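Long-range contacts in O-ureido-L-serine synthase (PDB 3X44), which catalyses the pyridoxal-phosphate-dependent addition of hydroxyurea to O-acetyl-L-serine, giving O-ureido-L-serine for the biosynthesis of the antibiotic D-cycloserine: residues A[42-53]-A[145-156]; A[244-252]-A[299-307]. The protein carries 1 engineered substitution. One frame throughout, in Å; residues are numbered along the deposited sequence.

How the contacts relate
Both contacts are built around helices, but in separate regions: their centres are about 30 Å apart, on opposite sides of the centre of the chain, and their nearest atoms remain about 15 Å from each other. Along the chain they follow in series, contact 1 being complete before contact 2 begins. In contact 1 helix 43-56 packs on helix 147-164 close to the bound cofactor–product imine; Ala43, an engineered residue, replaces the lysine that carries the cofactor in the natural enzyme. Contact 2 lies by the edge strand 238-242 of the mixed sheet, which helix 244-257 follows. One contact thus borders the active site; the other joins a helix at the sheet edge to the loop before helix 312-319.

Contact 1. Residues A[42-53]-A[145-156]; sequences VADRLALSVVLD and NPANPSYHRETT. Engineered in segment 42-53: Ala43 (natural residue Lys).
Helices 43-53 and 147-156 cross at 116° with their axes 8.4 Å apart, and the backbones come nearest where Leu46 meets Asn148. At the crossing Ser49 OG donates to Ala147 O; at 2.5 Å the bond is unusually short and its exact length doubtful. Beside it the Tyr151 ring lies with one face over Arg45 O, CD2 3.4 Å from that oxygen; Thr155 CG2, from the same helix, covers the opposite face, and Leu48 CD2 touches Tyr151 OH. Arg45 runs extended as a knob among Tyr151, His152, Thr155 and Thr156. Its NH1 bonds weakly to Thr155 OG1 (3.0 Å, 128°), and its charge is met by salt bridges to Glu34 and Glu159. This helix pair, part of fold type II of the pyridoxal-phosphate enzymes, borders the bound cofactor–product imine, about 4 Å from the His152 side chain: the engineered Ala43 replaces the natural cofactor-carrying lysine, and Asn148 ND2 bonds to Thr178 OG1. Leu46 CD1 presses on the same Asn148 amide, 3.4 Å from ND2. At the far end Asn145 OD1 caps Ala147 N (2.9 Å), and two waters tie the Asn145 amide to Asp53 OD2, while Asp53 OD1 forms a salt bridge with Lys57.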
loop_
_atom_site.group_PDB
_atom_site.type_symbol
_atom_site.label_atom_id
_atom_site.label_comp_id
_atom_site.label_asym_id
_atom_site.label_seq_id
_atom_site.Cartn_x
_atom_site.Cartn_y
_atom_site.Cartn_z
ATOM N N VAL A 42 11.551 15.509 -2.955
ATOM C CA VAL A 42 12.010 14.552 -3.950
ATOM C C VAL A 42 13.510 14.242 -3.817
ATOM O O VAL A 42 13.986 13.214 -4.297
ATOM C CB VAL A 42 11.716 15.101 -5.369
ATOM C CG1 VAL A 42 12.528 16.344 -5.605
ATOM C CG2 VAL A 42 11.996 14.044 -6.431
ATOM N N ALA A 43 14.247 15.126 -3.152
ATOM C CA ALA A 43 15.688 14.951 -2.978
ATOM C C ALA A 43 16.041 13.641 -2.284
ATOM O O ALA A 43 17.148 13.129 -2.429
ATOM C CB ALA A 43 16.262 16.134 -2.190
ATOM N N ASP A 44 15.093 13.104 -1.525
ATOM C CA ASP A 44 15.305 11.856 -0.806
ATOM C C ASP A 44 15.659 10.698 -1.748
ATOM O O ASP A 44 16.436 9.807 -1.390
ATOM C CB ASP A 44 14.043 11.477 -0.035
ATOM C CG ASP A 44 13.890 12.236 1.269
ATOM O OD1 ASP A 44 13.087 11.776 2.101
ATOM O OD2 ASP A 44 14.547 13.278 1.472
ATOM N N ARG A 45 15.076 10.707 -2.944
ATOM C CA ARG A 45 15.322 9.645 -3.912
ATOM C C ARG A 45 16.770 9.634 -4.392
ATOM O O ARG A 45 17.378 8.577 -4.545
ATOM C CB ARG A 45 14.383 9.792 -5.110
ATOM C CG ARG A 45 12.902 9.649 -4.770
ATOM C CD ARG A 45 12.035 10.119 -5.931
ATOM N NE ARG A 45 10.617 10.182 -5.589
ATOM C CZ ARG A 45 9.758 9.182 -5.776
ATOM N NH1 ARG A 45 10.175 8.039 -6.302
ATOM N NH2 ARG A 45 8.478 9.332 -5.440
ATOM N N LEU A 46 17.311 10.820 -4.629
ATOM C CA LEU A 46 18.680 10.959 -5.086
ATOM C C LEU A 46 19.653 10.611 -3.960
ATOM O O LEU A 46 20.602 9.855 -4.162
ATOM C CB LEU A 46 18.914 12.395 -5.559
ATOM C CG LEU A 46 20.304 12.839 -6.016
ATOM C CD1 LEU A 46 20.156 14.043 -6.933
ATOM C CD2 LEU A 46 21.164 13.201 -4.815
ATOM N N ALA A 47 19.405 11.161 -2.773
ATOM C CA ALA A 47 20.270 10.927 -1.625
ATOM C C ALA A 47 20.462 9.449 -1.321
ATOM O O ALA A 47 21.585 8.996 -1.114
ATOM C CB ALA A 47 19.720 11.646 -0.404
ATOM N N LEU A 48 19.361 8.708 -1.285
ATOM C CA LEU A 48 19.407 7.278 -1.009
ATOM C C LEU A 48 20.133 6.543 -2.132
ATOM O O LEU A 48 20.990 5.689 -1.888
ATOM C CB LEU A 48 17.984 6.724 -0.879
ATOM C CG LEU A 48 17.855 5.218 -0.659
ATOM C CD1 LEU A 48 18.399 4.856 0.714
ATOM C CD2 LEU A 48 16.401 4.806 -0.790
ATOM N N SER A 49 19.786 6.892 -3.366
ATOM C CA SER A 49 20.374 6.252 -4.524
ATOM C C SER A 49 21.882 6.393 -4.615
ATOM O O SER A 49 22.585 5.404 -4.806
ATOM C CB SER A 49 19.751 6.793 -5.806
ATOM O OG SER A 49 20.207 6.037 -6.913
ATOM N N VAL A 50 22.371 7.621 -4.488
ATOM C CA VAL A 50 23.800 7.882 -4.574
ATOM C C VAL A 50 24.569 7.158 -3.469
ATOM O O VAL A 50 25.635 6.588 -3.712
ATOM C CB VAL A 50 24.089 9.400 -4.491
ATOM C CG1 VAL A 50 25.589 9.638 -4.445
ATOM C CG2 VAL A 50 23.467 10.117 -5.699
ATOM N N VAL A 51 24.016 7.178 -2.263
ATOM C CA VAL A 51 24.638 6.526 -1.115
ATOM C C VAL A 51 24.668 5.002 -1.279
ATOM O O VAL A 51 25.703 4.367 -1.063
ATOM C CB VAL A 51 23.886 6.895 0.187
ATOM C CG1 VAL A 51 24.259 5.942 1.311
ATOM C CG2 VAL A 51 24.220 8.318 0.571
ATOM N N LEU A 52 23.537 4.419 -1.665
ATOM C CA LEU A 52 23.459 2.973 -1.870
ATOM C C LEU A 52 24.423 2.540 -2.977
ATOM O O LEU A 52 25.127 1.540 -2.850
ATOM C CB LEU A 52 22.033 2.564 -2.250
ATOM C CG LEU A 52 20.944 2.687 -1.177
ATOM C CD1 LEU A 52 19.635 2.179 -1.748
ATOM C CD2 LEU A 52 21.326 1.904 0.072
ATOM N N ASP A 53 24.447 3.308 -4.062
ATOM C CA ASP A 53 25.319 3.023 -5.197
ATOM C C ASP A 53 26.782 3.073 -4.764
ATOM O O ASP A 53 27.579 2.200 -5.115
ATOM C CB ASP A 53 25.073 4.056 -6.302
ATOM C CG ASP A 53 26.081 3.951 -7.437
ATOM O OD1 ASP A 53 25.930 3.045 -8.275
ATOM O OD2 ASP A 53 27.014 4.780 -7.487
ATOM N N ASN A 145 26.119 12.283 -11.435
ATOM C CA ASN A 145 25.962 10.909 -10.993
ATOM C C ASN A 145 24.785 10.180 -11.625
ATOM O O ASN A 145 23.625 10.533 -11.396
ATOM C CB ASN A 145 25.838 10.857 -9.470
ATOM C CG ASN A 145 26.104 9.480 -8.921
ATOM O OD1 ASN A 145 25.865 8.483 -9.596
ATOM N ND2 ASN A 145 26.600 9.411 -7.690
ATOM N N PRO A 146 25.075 9.135 -12.416
ATOM C CA PRO A 146 24.057 8.327 -13.095
ATOM C C PRO A 146 23.046 7.749 -12.105
ATOM O O PRO A 146 21.905 7.471 -12.468
ATOM C CB PRO A 146 24.867 7.231 -13.783
ATOM C CG PRO A 146 26.238 7.807 -13.928
ATOM C CD PRO A 146 26.438 8.651 -12.710
ATOM N N ALA A 147 23.474 7.571 -10.859
ATOM C CA ALA A 147 22.608 7.032 -9.809
ATOM C C ALA A 147 21.426 7.957 -9.513
ATOM O O ALA A 147 20.465 7.561 -8.862
ATOM C CB ALA A 147 23.420 6.802 -8.535
ATOM N N ASN A 148 21.509 9.190 -9.991
ATOM C CA ASN A 148 20.461 10.179 -9.783
ATOM C C ASN A 148 19.277 9.850 -10.700
ATOM O O ASN A 148 18.244 9.378 -10.228
ATOM C CB ASN A 148 21.042 11.579 -10.045
ATOM C CG ASN A 148 19.991 12.679 -10.064
ATOM O OD1 ASN A 148 18.791 12.437 -9.891
ATOM N ND2 ASN A 148 20.447 13.907 -10.277
ATOM N N PRO A 149 19.422 10.059 -12.023
ATOM C CA PRO A 149 18.314 9.758 -12.937
ATOM C C PRO A 149 17.849 8.298 -12.896
ATOM O O PRO A 149 16.682 8.001 -13.157
ATOM C CB PRO A 149 18.868 10.144 -14.320
ATOM C CG PRO A 149 20.346 10.122 -14.160
ATOM C CD PRO A 149 20.599 10.569 -12.752
ATOM N N SER A 150 18.761 7.388 -12.564
ATOM C CA SER A 150 18.419 5.974 -12.514
ATOM C C SER A 150 17.388 5.654 -11.437
ATOM O O SER A 150 16.497 4.842 -11.660
ATOM C CB SER A 150 19.679 5.123 -12.305
ATOM O OG SER A 150 19.968 4.973 -10.926
ATOM N N TYR A 151 17.486 6.279 -10.272
ATOM C CA TYR A 151 16.495 5.992 -9.239
ATOM C C TYR A 151 15.142 6.540 -9.671
ATOM O O TYR A 151 14.109 6.061 -9.228
ATOM C CB TYR A 151 16.896 6.599 -7.895
ATOM C CG TYR A 151 16.270 5.888 -6.707
ATOM C CD1 TYR A 151 16.795 4.686 -6.224
ATOM C CD2 TYR A 151 15.159 6.431 -6.060
ATOM C CE1 TYR A 151 16.219 4.043 -5.106
ATOM C CE2 TYR A 151 14.587 5.801 -4.959
ATOM C CZ TYR A 151 15.115 4.616 -4.484
ATOM O OH TYR A 151 14.536 4.027 -3.379
ATOM N N HIS A 152 15.149 7.543 -10.545
ATOM C CA HIS A 152 13.896 8.123 -11.031
ATOM C C HIS A 152 13.257 7.234 -12.084
ATOM O O HIS A 152 12.033 7.174 -12.195
ATOM C CB HIS A 152 14.135 9.518 -11.606
ATOM C CG HIS A 152 14.406 10.548 -10.557
ATOM N ND1 HIS A 152 13.437 10.983 -9.675
ATOM C CD2 HIS A 152 15.541 11.205 -10.227
ATOM C CE1 HIS A 152 13.967 11.865 -8.848
ATOM N NE2 HIS A 152 15.241 12.017 -9.161
ATOM N N ARG A 153 14.087 6.545 -12.863
ATOM C CA ARG A 153 13.563 5.645 -13.880
ATOM C C ARG A 153 12.895 4.469 -13.176
ATOM O O ARG A 153 11.856 3.974 -13.600
ATOM C CB ARG A 153 14.693 5.084 -14.746
ATOM C CG ARG A 153 15.348 6.055 -15.693
ATOM C CD ARG A 153 16.372 5.310 -16.548
ATOM N NE ARG A 153 17.340 6.212 -17.163
ATOM C CZ ARG A 153 18.566 6.426 -16.695
ATOM N NH1 ARG A 153 18.978 5.802 -15.599
ATOM N NH2 ARG A 153 19.382 7.263 -17.324
ATOM N N GLU A 154 13.510 4.029 -12.086
ATOM C CA GLU A 154 13.021 2.862 -11.366
ATOM C C GLU A 154 11.916 3.077 -10.343
ATOM O O GLU A 154 11.156 2.150 -10.064
ATOM C CB GLU A 154 14.206 2.137 -10.713
ATOM C CG GLU A 154 15.228 1.634 -11.722
ATOM C CD GLU A 154 16.624 1.478 -11.146
ATOM O OE1 GLU A 154 16.772 0.807 -10.107
ATOM O OE2 GLU A 154 17.576 2.018 -11.743
ATOM N N THR A 155 11.823 4.274 -9.774
ATOM C CA THR A 155 10.780 4.521 -8.792
ATOM C C THR A 155 9.779 5.581 -9.230
ATOM O O THR A 155 8.618 5.272 -9.472
ATOM C CB THR A 155 11.380 4.913 -7.421
ATOM O OG1 THR A 155 12.158 6.107 -7.552
ATOM C CG2 THR A 155 12.271 3.794 -6.901
ATOM N N THR A 156 10.233 6.826 -9.334
ATOM C CA THR A 156 9.368 7.933 -9.728
ATOM C C THR A 156 8.569 7.650 -10.991
ATOM O O THR A 156 7.367 7.899 -11.039
ATOM C CB THR A 156 10.177 9.211 -9.970
ATOM O OG1 THR A 156 11.142 9.362 -8.921
ATOM C CG2 THR A 156 9.246 10.423 -10.001
HETATM O O HOH W 1 15.898 12.824 -6.054
HETATM O O HOH W 2 26.962 6.937 -6.073
HETATM O O HOH W 3 27.265 6.190 -9.631
#

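Contact 2. Residues A[244-252]-A[299-307]; sequences EVTARDTSR and STFLFDGVD
Leu302 O is gripped side-on by the guanidinium of Arg252, which brings NE to 2.9 Å and NH2 to 3.0 Å from this one oxygen. Both nitrogens approach from the same face of the carbonyl plane, NH2 standing well above it. NH2 also donates to Asp304 O (2.7 Å), in the carbonyl plane, on a lone pair, so one extended arginine binds two backbone carbonyls of the loop. Arg248 takes a different course. Its CG, anti to the backbone N (chi1 -162°), lies over the Phe301 ring face in a CH-pi contact, 3.6 Å from the centroid; bends at chi2 (-85°) and chi3 (-46°) then turn the chain so that NH1 reaches Phe301 O at 2.6 Å. NE and NH2 of Arg248 hold Asp249 OD2 side-on in a salt bridge, and a water links NH1 to Asp304 OD2. Helix 244-257, following strand 238-242 at the edge of the mixed sheet, is thereby pinned to the loop that leads to helix 312-319. In this loop a short 3-10 segment at 301-302 precedes a type II beta turn from Phe303 to Val306, beside which Lys103 and Arg106 of a neighbouring subunit pack on Phe303 and Val306. Arg252 NH1 lies 3.7 Å above the plane of the Arg248 guanidinium, over its centre. Leu302 CD1 fits against the helix 3.5 Å from Ser251 OG, a hydroxyl hydrogen-bonded to Ala262 O.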
loop_
_atom_site.group_PDB
_atom_site.type_symbol
_atom_site.label_atom_id
_atom_site.label_comp_id
_atom_site.label_asym_id
_atom_site.label_seq_id
_atom_site.Cartn_x
_atom_site.Cartn_y
_atom_site.Cartn_z
ATOM N N GLU A 244 9.010 33.590 -11.622
ATOM C CA GLU A 244 8.950 33.274 -10.204
ATOM C C GLU A 244 7.723 33.775 -9.457
ATOM O O GLU A 244 7.208 33.077 -8.593
ATOM C CB GLU A 244 10.223 33.760 -9.506
ATOM C CG GLU A 244 10.526 35.240 -9.675
ATOM C CD GLU A 244 11.950 35.574 -9.284
ATOM O OE1 GLU A 244 12.214 36.733 -8.896
ATOM O OE2 GLU A 244 12.810 34.673 -9.358
ATOM N N VAL A 245 7.254 34.974 -9.787
ATOM C CA VAL A 245 6.083 35.536 -9.121
ATOM C C VAL A 245 4.847 34.682 -9.390
ATOM O O VAL A 245 4.111 34.327 -8.462
ATOM C CB VAL A 245 5.813 36.987 -9.582
ATOM C CG1 VAL A 245 4.674 37.594 -8.767
ATOM C CG2 VAL A 245 7.067 37.819 -9.414
ATOM N N THR A 246 4.615 34.350 -10.655
ATOM C CA THR A 246 3.470 33.519 -11.007
ATOM C C THR A 246 3.553 32.198 -10.237
ATOM O O THR A 246 2.552 31.692 -9.739
ATOM C CB THR A 246 3.453 33.193 -12.507
ATOM O OG1 THR A 246 3.322 34.402 -13.261
ATOM C CG2 THR A 246 2.297 32.272 -12.829
ATOM N N ALA A 247 4.761 31.652 -10.146
ATOM C CA ALA A 247 4.991 30.391 -9.445
ATOM C C ALA A 247 4.622 30.528 -7.975
ATOM O O ALA A 247 3.946 29.666 -7.405
ATOM C CB ALA A 247 6.463 29.982 -9.579
ATOM N N ARG A 248 5.091 31.619 -7.373
ATOM C CA ARG A 248 4.844 31.926 -5.969
ATOM C C ARG A 248 3.345 32.044 -5.707
ATOM O O ARG A 248 2.828 31.512 -4.721
ATOM C CB ARG A 248 5.546 33.244 -5.613
ATOM C CG ARG A 248 5.758 33.476 -4.130
ATOM C CD ARG A 248 4.534 34.110 -3.479
ATOM N NE ARG A 248 3.997 35.235 -4.240
ATOM C CZ ARG A 248 4.354 36.503 -4.059
ATOM N NH1 ARG A 248 5.255 36.816 -3.140
ATOM N NH2 ARG A 248 3.799 37.462 -4.789
ATOM N N ASP A 249 2.655 32.741 -6.601
ATOM C CA ASP A 249 1.215 32.937 -6.475
ATOM C C ASP A 249 0.462 31.622 -6.660
ATOM O O ASP A 249 -0.577 31.398 -6.041
ATOM C CB ASP A 249 0.732 33.949 -7.517
ATOM C CG ASP A 249 1.199 35.359 -7.223
ATOM O OD1 ASP A 249 1.018 36.228 -8.099
ATOM O OD2 ASP A 249 1.743 35.602 -6.120
ATOM N N THR A 250 0.990 30.749 -7.510
ATOM C CA THR A 250 0.340 29.472 -7.758
ATOM C C THR A 250 0.500 28.536 -6.557
ATOM O O THR A 250 -0.391 27.733 -6.256
ATOM C CB THR A 250 0.892 28.838 -9.047
ATOM O OG1 THR A 250 0.755 29.782 -10.120
ATOM C CG2 THR A 250 0.131 27.588 -9.402
ATOM N N SER A 251 1.628 28.654 -5.859
ATOM C CA SER A 251 1.866 27.841 -4.666
ATOM C C SER A 251 0.860 28.285 -3.598
ATOM O O SER A 251 0.316 27.472 -2.847
ATOM C CB SER A 251 3.289 28.056 -4.146
ATOM O OG SER A 251 3.384 27.724 -2.769
ATOM N N ARG A 252 0.625 29.589 -3.544
ATOM C CA ARG A 252 -0.316 30.160 -2.591
ATOM C C ARG A 252 -1.702 29.615 -2.874
ATOM O O ARG A 252 -2.410 29.182 -1.959
ATOM C CB ARG A 252 -0.331 31.691 -2.707
ATOM C CG ARG A 252 0.842 32.367 -2.023
ATOM C CD ARG A 252 0.720 33.888 -2.035
ATOM N NE ARG A 252 1.730 34.497 -1.176
ATOM C CZ ARG A 252 1.990 35.798 -1.109
ATOM N NH1 ARG A 252 1.310 36.659 -1.857
ATOM N NH2 ARG A 252 2.943 36.237 -0.298
ATOM N N SER A 299 10.246 31.762 5.380
ATOM C CA SER A 299 11.066 32.967 5.365
ATOM C C SER A 299 11.317 33.509 3.967
ATOM O O SER A 299 12.108 34.431 3.798
ATOM C CB SER A 299 12.416 32.681 6.017
ATOM O OG SER A 299 13.241 31.923 5.142
ATOM N N THR A 300 10.660 32.942 2.969
ATOM C CA THR A 300 10.858 33.390 1.597
ATOM C C THR A 300 9.736 34.311 1.135
ATOM O O THR A 300 8.776 34.548 1.869
ATOM C CB THR A 300 10.941 32.192 0.651
ATOM O OG1 THR A 300 9.641 31.603 0.515
ATOM C CG2 THR A 300 11.920 31.148 1.208
ATOM N N PHE A 301 9.847 34.818 -0.087
ATOM C CA PHE A 301 8.835 35.727 -0.599
ATOM C C PHE A 301 7.479 35.061 -0.760
ATOM O O PHE A 301 6.501 35.702 -1.141
ATOM C CB PHE A 301 9.304 36.375 -1.909
ATOM C CG PHE A 301 9.203 35.491 -3.118
ATOM C CD1 PHE A 301 8.655 35.987 -4.301
ATOM C CD2 PHE A 301 9.717 34.201 -3.111
ATOM C CE1 PHE A 301 8.627 35.211 -5.462
ATOM C CE2 PHE A 301 9.694 33.416 -4.265
ATOM C CZ PHE A 301 9.148 33.924 -5.444
ATOM N N LEU A 302 7.422 33.770 -0.449
ATOM C CA LEU A 302 6.172 33.042 -0.535
ATOM C C LEU A 302 5.236 33.616 0.524
ATOM O O LEU A 302 4.008 33.569 0.393
ATOM C CB LEU A 302 6.404 31.555 -0.266
ATOM C CG LEU A 302 5.134 30.731 -0.081
ATOM C CD1 LEU A 302 4.324 30.753 -1.378
ATOM C CD2 LEU A 302 5.502 29.306 0.305
ATOM N N PHE A 303 5.836 34.167 1.574
ATOM C CA PHE A 303 5.077 34.741 2.668
ATOM C C PHE A 303 5.189 36.262 2.778
ATOM O O PHE A 303 4.952 36.836 3.845
ATOM C CB PHE A 303 5.498 34.072 3.980
ATOM C CG PHE A 303 4.894 32.708 4.174
ATOM C CD1 PHE A 303 5.436 31.594 3.537
ATOM C CD2 PHE A 303 3.773 32.538 4.988
ATOM C CE1 PHE A 303 4.875 30.331 3.704
ATOM C CE2 PHE A 303 3.203 31.284 5.163
ATOM C CZ PHE A 303 3.752 30.175 4.520
ATOM N N ASP A 304 5.549 36.914 1.673
ATOM C CA ASP A 304 5.647 38.372 1.659
ATOM C C ASP A 304 4.230 38.904 1.893
ATOM O O ASP A 304 3.289 38.485 1.221
ATOM C CB ASP A 304 6.154 38.868 0.301
ATOM C CG ASP A 304 7.677 38.925 0.219
ATOM O OD1 ASP A 304 8.352 38.842 1.271
ATOM O OD2 ASP A 304 8.198 39.051 -0.911
ATOM N N GLY A 305 4.081 39.809 2.852
ATOM C CA GLY A 305 2.772 40.371 3.139
ATOM C C GLY A 305 1.901 39.546 4.070
ATOM O O GLY A 305 0.770 39.939 4.372
ATOM N N VAL A 306 2.408 38.404 4.529
ATOM C CA VAL A 306 1.636 37.553 5.424
ATOM C C VAL A 306 1.608 38.139 6.829
ATOM O O VAL A 306 2.639 38.459 7.404
ATOM C CB VAL A 306 2.198 36.116 5.475
ATOM C CG1 VAL A 306 1.557 35.347 6.621
ATOM C CG2 VAL A 306 1.928 35.406 4.146
ATOM N N ASP A 307 0.401 38.269 7.363
ATOM C CA ASP A 307 0.168 38.830 8.685
ATOM C C ASP A 307 0.308 37.786 9.791
ATOM O O ASP A 307 -0.441 36.808 9.832
ATOM C CB ASP A 307 -1.240 39.435 8.718
ATOM C CG ASP A 307 -1.546 40.148 10.016
ATOM O OD1 ASP A 307 -2.626 40.767 10.101
ATOM O OD2 ASP A 307 -0.720 40.093 10.948
HETATM O O HOH W 4 6.437 39.569 -2.862
#